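Local coordinates for protein argonaute (Methanocaldococcus jannaschii, PDB 5G5S), which uses short single-stranded DNA guides to bind complementary DNA targets and cut them, an activity that may defend the cell against invading genetic elements, at residues A[457-462]-A[479-484]; A[464-469]-A[473-478]. All blocks are in the same frame, centred on the assembly; numbering follows the deposited sequence.

In the fold
Both contacts lie in the Mid domain and share helix 473-485, which each meets along a different part of its length. Contact 1 sets its later turns against edge strand 456-462 of the four-stranded parallel sheet, and all three touching residues are buried. Contact 2 joins its first turns to helix 463-467 and the turn after it, and is only partly buried. The centres are 12 Å apart, and packing links them: Ile461 CD1 lies 3.5 Å from Met474 SD, and Gln459 CG lies 3.7 Å from Leu478 CD1. Contact 1 is small and dominated by two glutamines at the site that takes the guide's 5' end; contact 2 buries more surface and combines hydrogen bonds with tryptophan packing.

Contact 1 of 2, residues A[457-462]-A[479-484]; sequences ISQNIL and LIQIMG
Gln459 lays its amide end across the outer part of the Gln481 side chain, the two chains crossing at about a right angle. The amide planes stand 78° apart, which excludes a flat stack. Gln459 CD lies 4.0 Å from both Gln481 CG and Gln481 CD and 3.5 Å from Gln481 NE2, so the overlap runs from Gln481 CG outward to its amide. Their shapes differ: Gln459 starts with CG opposite the backbone N and then folds at chi2 (54°), whereas Gln481 runs out extended from the helix to meet it. Nearer the strand, Gln459 CB rests 4.3 Å from Ile482 CG1, the apolar part of a contact that buries 139 Å² in all. The strand is the edge of the Mid domain's parallel Rossmann-like sheet, hydrogen-bonded along its backbone to strand 428-434, and helix 473-485 packs beside it. Gln459, seen as a ligand of a divalent cation, belongs to residues 459-462, which bind the phosphorylated 5' end of the guide; Gln481 also interacts with guide DNA, consistent with the same pocket. Gln481 OE1 is hydrogen-bonded to Leu673 N, which fixes the rotation of that amide, while Lys485 NZ, one helical turn on, bonds to Ser458 O.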
ATOM      1  N   ILE A 457     -16.535  -1.053 -18.064  1.00 79.73           N
ATOM      2  CA  ILE A 457     -15.964  -1.602 -16.821  1.00 75.07           C
ATOM      3  C   ILE A 457     -15.601  -3.054 -17.172  1.00 79.33           C
ATOM      4  O   ILE A 457     -16.340  -3.697 -17.917  1.00 81.04           O
ATOM      5  CB  ILE A 457     -16.946  -1.483 -15.620  1.00 75.89           C
ATOM      6  CG1 ILE A 457     -17.224  -0.002 -15.298  1.00 76.37           C
ATOM      7  CG2 ILE A 457     -16.421  -2.241 -14.372  1.00 72.66           C
ATOM      8  CD1 ILE A 457     -18.508   0.271 -14.547  1.00 85.74           C
ATOM      9  N   SER A 458     -14.442  -3.540 -16.717  1.00 73.73           N
ATOM     10  CA  SER A 458     -14.005  -4.880 -17.093  1.00 72.99           C
ATOM     11  C   SER A 458     -13.288  -5.648 -16.012  1.00 74.61           C
ATOM     12  O   SER A 458     -12.712  -5.053 -15.098  1.00 72.37           O
ATOM     13  CB  SER A 458     -13.116  -4.810 -18.332  1.00 77.36           C
ATOM     14  OG  SER A 458     -12.093  -3.840 -18.182  1.00 82.96           O
ATOM     15  N   GLN A 459     -13.287  -6.980 -16.151  1.00 71.40           N
ATOM     16  CA  GLN A 459     -12.569  -7.876 -15.258  1.00 70.10           C
ATOM     17  C   GLN A 459     -11.925  -9.003 -16.055  1.00 75.26           C
ATOM     18  O   GLN A 459     -12.572  -9.615 -16.914  1.00 75.45           O
ATOM     19  CB  GLN A 459     -13.464  -8.410 -14.119  1.00 70.47           C
ATOM     20  CG  GLN A 459     -12.712  -9.213 -13.027  1.00 69.58           C
ATOM     21  CD  GLN A 459     -11.534  -8.495 -12.407  1.00 75.21           C
ATOM     22  OE1 GLN A 459     -10.392  -8.962 -12.448  1.00 67.36           O
ATOM     23  NE2 GLN A 459     -11.776  -7.345 -11.815  1.00 70.40           N
ATOM     24  N   ASN A 460     -10.635  -9.249 -15.779  1.00 71.81           N
ATOM     25  CA  ASN A 460      -9.857 -10.305 -16.413  1.00 73.59           C
ATOM     26  C   ASN A 460      -9.734 -11.498 -15.485  1.00 77.96           C
ATOM     27  O   ASN A 460      -9.728 -11.338 -14.264  1.00 74.54           O
ATOM     28  CB  ASN A 460      -8.487  -9.800 -16.891  1.00 75.28           C
ATOM     29  CG  ASN A 460      -7.611  -9.147 -15.839  1.00 86.72           C
ATOM     30  OD1 ASN A 460      -8.070  -8.475 -14.910  1.00 72.47           O
ATOM     31  ND2 ASN A 460      -6.308  -9.271 -16.013  1.00 81.33           N
ATOM     32  N   ILE A 461      -9.675 -12.700 -16.077  1.00 78.54           N
ATOM     33  CA  ILE A 461      -9.582 -13.984 -15.382  1.00 79.32           C
ATOM     34  C   ILE A 461      -8.688 -14.932 -16.196  1.00 88.08           C
ATOM     35  O   ILE A 461      -8.738 -14.885 -17.429  1.00 90.26           O
ATOM     36  CB  ILE A 461     -11.026 -14.532 -15.124  1.00 82.42           C
ATOM     37  CG1 ILE A 461     -11.179 -15.346 -13.809  1.00 82.60           C
ATOM     38  CG2 ILE A 461     -11.736 -15.135 -16.359  1.00 85.01           C
ATOM     39  CD1 ILE A 461     -10.631 -16.736 -13.788  1.00 94.49           C
ATOM     40  N   LEU A 462      -7.840 -15.748 -15.527  1.00 86.27           N
ATOM     41  CA  LEU A 462      -6.978 -16.699 -16.246  1.00 89.99           C
ATOM     42  C   LEU A 462      -7.754 -17.980 -16.492  1.00 96.70           C
ATOM     43  O   LEU A 462      -8.250 -18.593 -15.538  1.00 96.05           O
ATOM     44  CB  LEU A 462      -5.647 -16.995 -15.514  1.00 90.85           C
ATOM     45  CG  LEU A 462      -4.669 -15.830 -15.284  1.00 94.67           C
ATOM     46  CD1 LEU A 462      -3.498 -16.279 -14.434  1.00 96.51           C
ATOM     47  CD2 LEU A 462      -4.150 -15.235 -16.597  1.00 97.99           C
ATOM     48  N   LEU A 479     -17.447 -13.075  -9.316  1.00 64.82           N
ATOM     49  CA  LEU A 479     -18.684 -12.329  -9.108  1.00 64.67           C
ATOM     50  C   LEU A 479     -18.556 -11.290  -8.002  1.00 67.32           C
ATOM     51  O   LEU A 479     -19.058 -10.185  -8.185  1.00 66.51           O
ATOM     52  CB  LEU A 479     -19.908 -13.250  -8.929  1.00 66.77           C
ATOM     53  CG  LEU A 479     -20.352 -14.001 -10.195  1.00 72.45           C
ATOM     54  CD1 LEU A 479     -21.399 -15.049  -9.876  1.00 74.01           C
ATOM     55  CD2 LEU A 479     -20.863 -13.033 -11.276  1.00 75.46           C
ATOM     56  N   ILE A 480     -17.807 -11.605  -6.905  1.00 64.32           N
ATOM     57  CA  ILE A 480     -17.531 -10.676  -5.802  1.00 63.51           C
ATOM     58  C   ILE A 480     -16.823  -9.431  -6.353  1.00 67.11           C
ATOM     59  O   ILE A 480     -17.227  -8.303  -6.058  1.00 64.85           O
ATOM     60  CB  ILE A 480     -16.702 -11.343  -4.656  1.00 66.08           C
ATOM     61  CG1 ILE A 480     -17.567 -12.345  -3.856  1.00 68.00           C
ATOM     62  CG2 ILE A 480     -16.097 -10.268  -3.719  1.00 64.15           C
ATOM     63  CD1 ILE A 480     -16.799 -13.361  -3.069  1.00 74.40           C
ATOM     64  N   GLN A 481     -15.786  -9.659  -7.178  1.00 65.53           N
ATOM     65  CA  GLN A 481     -15.001  -8.592  -7.783  1.00 65.01           C
ATOM     66  C   GLN A 481     -15.786  -7.762  -8.791  1.00 69.19           C
ATOM     67  O   GLN A 481     -15.631  -6.544  -8.793  1.00 68.46           O
ATOM     68  CB  GLN A 481     -13.668  -9.113  -8.338  1.00 66.50           C
ATOM     69  CG  GLN A 481     -12.672  -7.981  -8.561  1.00 73.62           C
ATOM     70  CD  GLN A 481     -11.238  -8.377  -8.405  1.00 75.65           C
ATOM     71  OE1 GLN A 481     -10.868  -9.180  -7.549  1.00 66.04           O
ATOM     72  NE2 GLN A 481     -10.388  -7.743  -9.189  1.00 66.77           N
ATOM     73  N   ILE A 482     -16.672  -8.407  -9.592  1.00 66.34           N
ATOM     74  CA  ILE A 482     -17.548  -7.742 -10.565  1.00 66.54           C
ATOM     75  C   ILE A 482     -18.504  -6.782  -9.836  1.00 70.65           C
ATOM     76  O   ILE A 482     -18.651  -5.632 -10.264  1.00 71.36           O
ATOM     77  CB  ILE A 482     -18.276  -8.774 -11.477  1.00 71.46           C
ATOM     78  CG1 ILE A 482     -17.292  -9.391 -12.500  1.00 71.58           C
ATOM     79  CG2 ILE A 482     -19.504  -8.161 -12.173  1.00 74.19           C
ATOM     80  CD1 ILE A 482     -17.864 -10.574 -13.421  1.00 74.67           C
ATOM     81  N   MET A 483     -19.118  -7.246  -8.720  1.00 66.42           N
ATOM     82  CA  MET A 483     -20.016  -6.446  -7.863  1.00 66.25           C
ATOM     83  C   MET A 483     -19.314  -5.189  -7.349  1.00 68.57           C
ATOM     84  O   MET A 483     -19.896  -4.106  -7.400  1.00 69.10           O
ATOM     85  CB  MET A 483     -20.553  -7.272  -6.668  1.00 68.75           C
ATOM     86  CG  MET A 483     -21.425  -8.464  -7.055  1.00 73.58           C
ATOM     87  SD  MET A 483     -22.934  -8.085  -7.970  1.00 80.48           S
ATOM     88  CE  MET A 483     -22.421  -8.508  -9.621  1.00 76.85           C
ATOM     89  N   GLY A 484     -18.071  -5.352  -6.877  1.00 63.05           N
ATOM     90  CA  GLY A 484     -17.234  -4.267  -6.371  1.00 60.40           C
ATOM     91  C   GLY A 484     -16.927  -3.237  -7.438  1.00 62.22           C
ATOM     92  O   GLY A 484     -17.035  -2.040  -7.195  1.00 62.44           O
TER

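Contact 2 of 2, residues A[464-469]-A[473-478]; sequences ENWRKD and YMTNNL
Thr475 OG1 is approached by three polar groups. Trp466 NE1 donates to it at 2.9 Å in a bond that is nearly straight (175°) and only 3° out of the indole plane. The same oxygen is hydrogen-bonded to Tyr337 OH, and Asp469 OD2 lies 3.3 Å away. With CG turned opposite its backbone N (chi1 -180°), Asp469 holds its carboxylate against the first turn of helix 473-485. There Met474 N donates to Asp469 OD1 over 3.0 Å, coming from above the carboxylate plane, and Thr475 N makes a weak bond to Asp469 OD2. The amide dipoles of this helix start probably stabilise the negative charge. Apolar groups gather around the polar cluster. Leu478 CD2 sits over one face of the indole, displaced toward the rim, 4.0 Å from Trp466 CZ2. Met474 makes an oblique Met-aromatic contact, its SD 5.2 Å from the centroid of the five-membered ring of Trp466, and bends at chi3 to bring CE within 3.6 Å of Asn465 CB. From helix 372-390, Lys378 adds a cation-pi contact to Trp466, while Val379 and Met382 also touch the Trp466 side chain. The contact thus joins two consecutive helices across a short turn, in the helical layer that packs on the parallel sheet of the Rossmann-like Mid domain of Argonaute proteins.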
ATOM      1  N   GLU A 464      -6.823 -21.063 -17.498  1.00106.65           N
ATOM      2  CA  GLU A 464      -6.205 -22.265 -16.919  1.00109.44           C
ATOM      3  C   GLU A 464      -6.744 -22.543 -15.513  1.00110.56           C
ATOM      4  O   GLU A 464      -7.120 -23.679 -15.216  1.00113.12           O
ATOM      5  CB  GLU A 464      -4.665 -22.158 -16.898  1.00112.67           C
ATOM      6  CG  GLU A 464      -4.006 -22.208 -18.270  1.00125.94           C
ATOM      7  CD  GLU A 464      -3.503 -20.875 -18.793  1.00138.48           C
ATOM      8  OE1 GLU A 464      -4.276 -19.888 -18.765  1.00120.63           O
ATOM      9  OE2 GLU A 464      -2.339 -20.824 -19.253  1.00128.74           O
ATOM     10  N   ASN A 465      -6.840 -21.494 -14.685  1.00101.99           N
ATOM     11  CA  ASN A 465      -7.356 -21.579 -13.322  1.00 99.72           C
ATOM     12  C   ASN A 465      -8.879 -21.792 -13.274  1.00102.54           C
ATOM     13  O   ASN A 465      -9.344 -22.621 -12.485  1.00103.42           O
ATOM     14  CB  ASN A 465      -6.936 -20.352 -12.513  1.00 95.58           C
ATOM     15  CG  ASN A 465      -5.447 -20.246 -12.267  1.00115.74           C
ATOM     16  OD1 ASN A 465      -4.762 -21.225 -11.922  1.00107.87           O
ATOM     17  ND2 ASN A 465      -4.922 -19.035 -12.408  1.00105.22           N
ATOM     18  N   TRP A 466      -9.650 -21.066 -14.120  1.00 96.57           N
ATOM     19  CA  TRP A 466     -11.112 -21.177 -14.169  1.00 95.49           C
ATOM     20  C   TRP A 466     -11.611 -22.528 -14.687  1.00103.28           C
ATOM     21  O   TRP A 466     -12.664 -22.983 -14.240  1.00103.56           O
ATOM     22  CB  TRP A 466     -11.736 -20.020 -14.969  1.00 92.29           C
ATOM     23  CG  TRP A 466     -13.161 -19.695 -14.607  1.00 91.78           C
ATOM     24  CD1 TRP A 466     -13.815 -20.023 -13.455  1.00 94.03           C
ATOM     25  CD2 TRP A 466     -14.093 -18.934 -15.395  1.00 91.23           C
ATOM     26  NE1 TRP A 466     -15.106 -19.544 -13.489  1.00 92.94           N
ATOM     27  CE2 TRP A 466     -15.301 -18.866 -14.665  1.00 94.20           C
ATOM     28  CE3 TRP A 466     -14.032 -18.325 -16.660  1.00 93.04           C
ATOM     29  CZ2 TRP A 466     -16.437 -18.214 -15.158  1.00 93.60           C
ATOM     30  CZ3 TRP A 466     -15.157 -17.675 -17.143  1.00 94.39           C
ATOM     31  CH2 TRP A 466     -16.343 -17.626 -16.398  1.00 94.66           C
ATOM     32  N   ARG A 467     -10.863 -23.167 -15.617  1.00102.76           N
ATOM     33  CA  ARG A 467     -11.190 -24.472 -16.205  1.00106.50           C
ATOM     34  C   ARG A 467     -11.184 -25.585 -15.140  1.00112.64           C
ATOM     35  O   ARG A 467     -12.040 -26.470 -15.178  1.00114.10           O
ATOM     36  CB  ARG A 467     -10.212 -24.795 -17.348  1.00109.43           C
ATOM     37  CG  ARG A 467     -10.591 -26.011 -18.205  1.00122.95           C
ATOM     38  CD  ARG A 467      -9.576 -26.322 -19.298  1.00131.21           C
ATOM     39  NE  ARG A 467      -8.272 -26.716 -18.758  1.00138.64           N
ATOM     40  CZ  ARG A 467      -7.202 -25.925 -18.720  1.00153.11           C
ATOM     41  NH1 ARG A 467      -7.263 -24.690 -19.201  1.00139.05           N
ATOM     42  NH2 ARG A 467      -6.065 -26.363 -18.199  1.00143.05           N
ATOM     43  N   LYS A 468     -10.238 -25.512 -14.186  1.00109.52           N
ATOM     44  CA  LYS A 468     -10.067 -26.458 -13.077  1.00111.62           C
ATOM     45  C   LYS A 468     -11.011 -26.199 -11.885  1.00115.66           C
ATOM     46  O   LYS A 468     -11.048 -27.013 -10.961  1.00118.00           O
ATOM     47  CB  LYS A 468      -8.601 -26.462 -12.606  1.00114.52           C
ATOM     48  N   ASP A 469     -11.760 -25.074 -11.899  1.00109.47           N
ATOM     49  CA  ASP A 469     -12.691 -24.684 -10.833  1.00107.39           C
ATOM     50  C   ASP A 469     -13.979 -25.532 -10.859  1.00114.63           C
ATOM     51  O   ASP A 469     -15.006 -25.108 -11.403  1.00113.89           O
ATOM     52  CB  ASP A 469     -12.981 -23.170 -10.904  1.00105.20           C
ATOM     53  CG  ASP A 469     -13.932 -22.638  -9.850  1.00110.62           C
ATOM     54  OD1 ASP A 469     -13.649 -22.827  -8.645  1.00111.28           O
ATOM     55  OD2 ASP A 469     -14.938 -21.995 -10.230  1.00111.92           O
ATOM     56  N   TYR A 473     -15.539 -21.989  -6.657  1.00 90.87           N
ATOM     57  CA  TYR A 473     -14.711 -21.090  -5.843  1.00 88.46           C
ATOM     58  C   TYR A 473     -14.298 -19.818  -6.600  1.00 86.88           C
ATOM     59  O   TYR A 473     -14.523 -18.717  -6.096  1.00 83.77           O
ATOM     60  CB  TYR A 473     -13.480 -21.860  -5.309  1.00 92.62           C
ATOM     61  CG  TYR A 473     -12.576 -21.072  -4.384  1.00 95.68           C
ATOM     62  CD1 TYR A 473     -12.779 -21.078  -3.006  1.00 97.44           C
ATOM     63  CD2 TYR A 473     -11.483 -20.365  -4.880  1.00 96.95           C
ATOM     64  CE1 TYR A 473     -11.944 -20.363  -2.147  1.00 97.49           C
ATOM     65  CE2 TYR A 473     -10.638 -19.648  -4.030  1.00 98.14           C
ATOM     66  CZ  TYR A 473     -10.880 -19.642  -2.665  1.00106.68           C
ATOM     67  OH  TYR A 473     -10.058 -18.927  -1.828  1.00111.98           O
ATOM     68  N   MET A 474     -13.692 -19.973  -7.791  1.00 83.30           N
ATOM     69  CA  MET A 474     -13.255 -18.864  -8.636  1.00 82.06           C
ATOM     70  C   MET A 474     -14.430 -18.082  -9.203  1.00 82.95           C
ATOM     71  O   MET A 474     -14.319 -16.865  -9.357  1.00 80.92           O
ATOM     72  CB  MET A 474     -12.370 -19.369  -9.766  1.00 87.28           C
ATOM     73  CG  MET A 474     -11.512 -18.291 -10.381  1.00 91.55           C
ATOM     74  SD  MET A 474     -10.088 -18.991 -11.231  1.00100.79           S
ATOM     75  CE  MET A 474      -9.251 -19.833  -9.821  1.00 99.02           C
ATOM     76  N   THR A 475     -15.548 -18.773  -9.524  1.00 79.46           N
ATOM     77  CA  THR A 475     -16.762 -18.142 -10.041  1.00 77.87           C
ATOM     78  C   THR A 475     -17.314 -17.176  -8.991  1.00 76.99           C
ATOM     79  O   THR A 475     -17.638 -16.034  -9.325  1.00 75.65           O
ATOM     80  CB  THR A 475     -17.767 -19.198 -10.499  1.00 82.71           C
ATOM     81  OG1 THR A 475     -17.161 -19.995 -11.513  1.00 83.31           O
ATOM     82  CG2 THR A 475     -19.045 -18.583 -11.041  1.00 79.34           C
ATOM     83  N   ASN A 476     -17.379 -17.637  -7.725  1.00 71.85           N
ATOM     84  CA  ASN A 476     -17.813 -16.873  -6.561  1.00 70.67           C
ATOM     85  C   ASN A 476     -16.906 -15.626  -6.395  1.00 72.13           C
ATOM     86  O   ASN A 476     -17.427 -14.517  -6.278  1.00 70.78           O
ATOM     87  CB  ASN A 476     -17.784 -17.767  -5.307  1.00 70.68           C
ATOM     88  CG  ASN A 476     -18.153 -17.068  -4.019  1.00 83.94           C
ATOM     89  OD1 ASN A 476     -19.328 -16.821  -3.732  1.00 79.28           O
ATOM     90  ND2 ASN A 476     -17.158 -16.769  -3.197  1.00 71.25           N
ATOM     91  N   ASN A 477     -15.565 -15.805  -6.476  1.00 67.08           N
ATOM     92  CA  ASN A 477     -14.597 -14.712  -6.361  1.00 64.42           C
ATOM     93  C   ASN A 477     -14.661 -13.728  -7.518  1.00 67.02           C
ATOM     94  O   ASN A 477     -14.432 -12.539  -7.319  1.00 66.11           O
ATOM     95  CB  ASN A 477     -13.178 -15.240  -6.181  1.00 64.57           C
ATOM     96  CG  ASN A 477     -12.922 -15.863  -4.836  1.00 77.72           C
ATOM     97  OD1 ASN A 477     -13.654 -15.649  -3.866  1.00 74.81           O
ATOM     98  ND2 ASN A 477     -11.858 -16.637  -4.746  1.00 68.20           N
ATOM     99  N   LEU A 478     -14.963 -14.221  -8.718  1.00 64.42           N
ATOM    100  CA  LEU A 478     -15.094 -13.395  -9.912  1.00 63.43           C
ATOM    101  C   LEU A 478     -16.317 -12.506  -9.773  1.00 67.40           C
ATOM    102  O   LEU A 478     -16.229 -11.319 -10.061  1.00 67.52           O
ATOM    103  CB  LEU A 478     -15.184 -14.269 -11.185  1.00 65.15           C
ATOM    104  CG  LEU A 478     -15.478 -13.541 -12.507  1.00 69.79           C
ATOM    105  CD1 LEU A 478     -14.353 -12.575 -12.874  1.00 67.83           C
ATOM    106  CD2 LEU A 478     -15.760 -14.534 -13.636  1.00 73.21           C
TER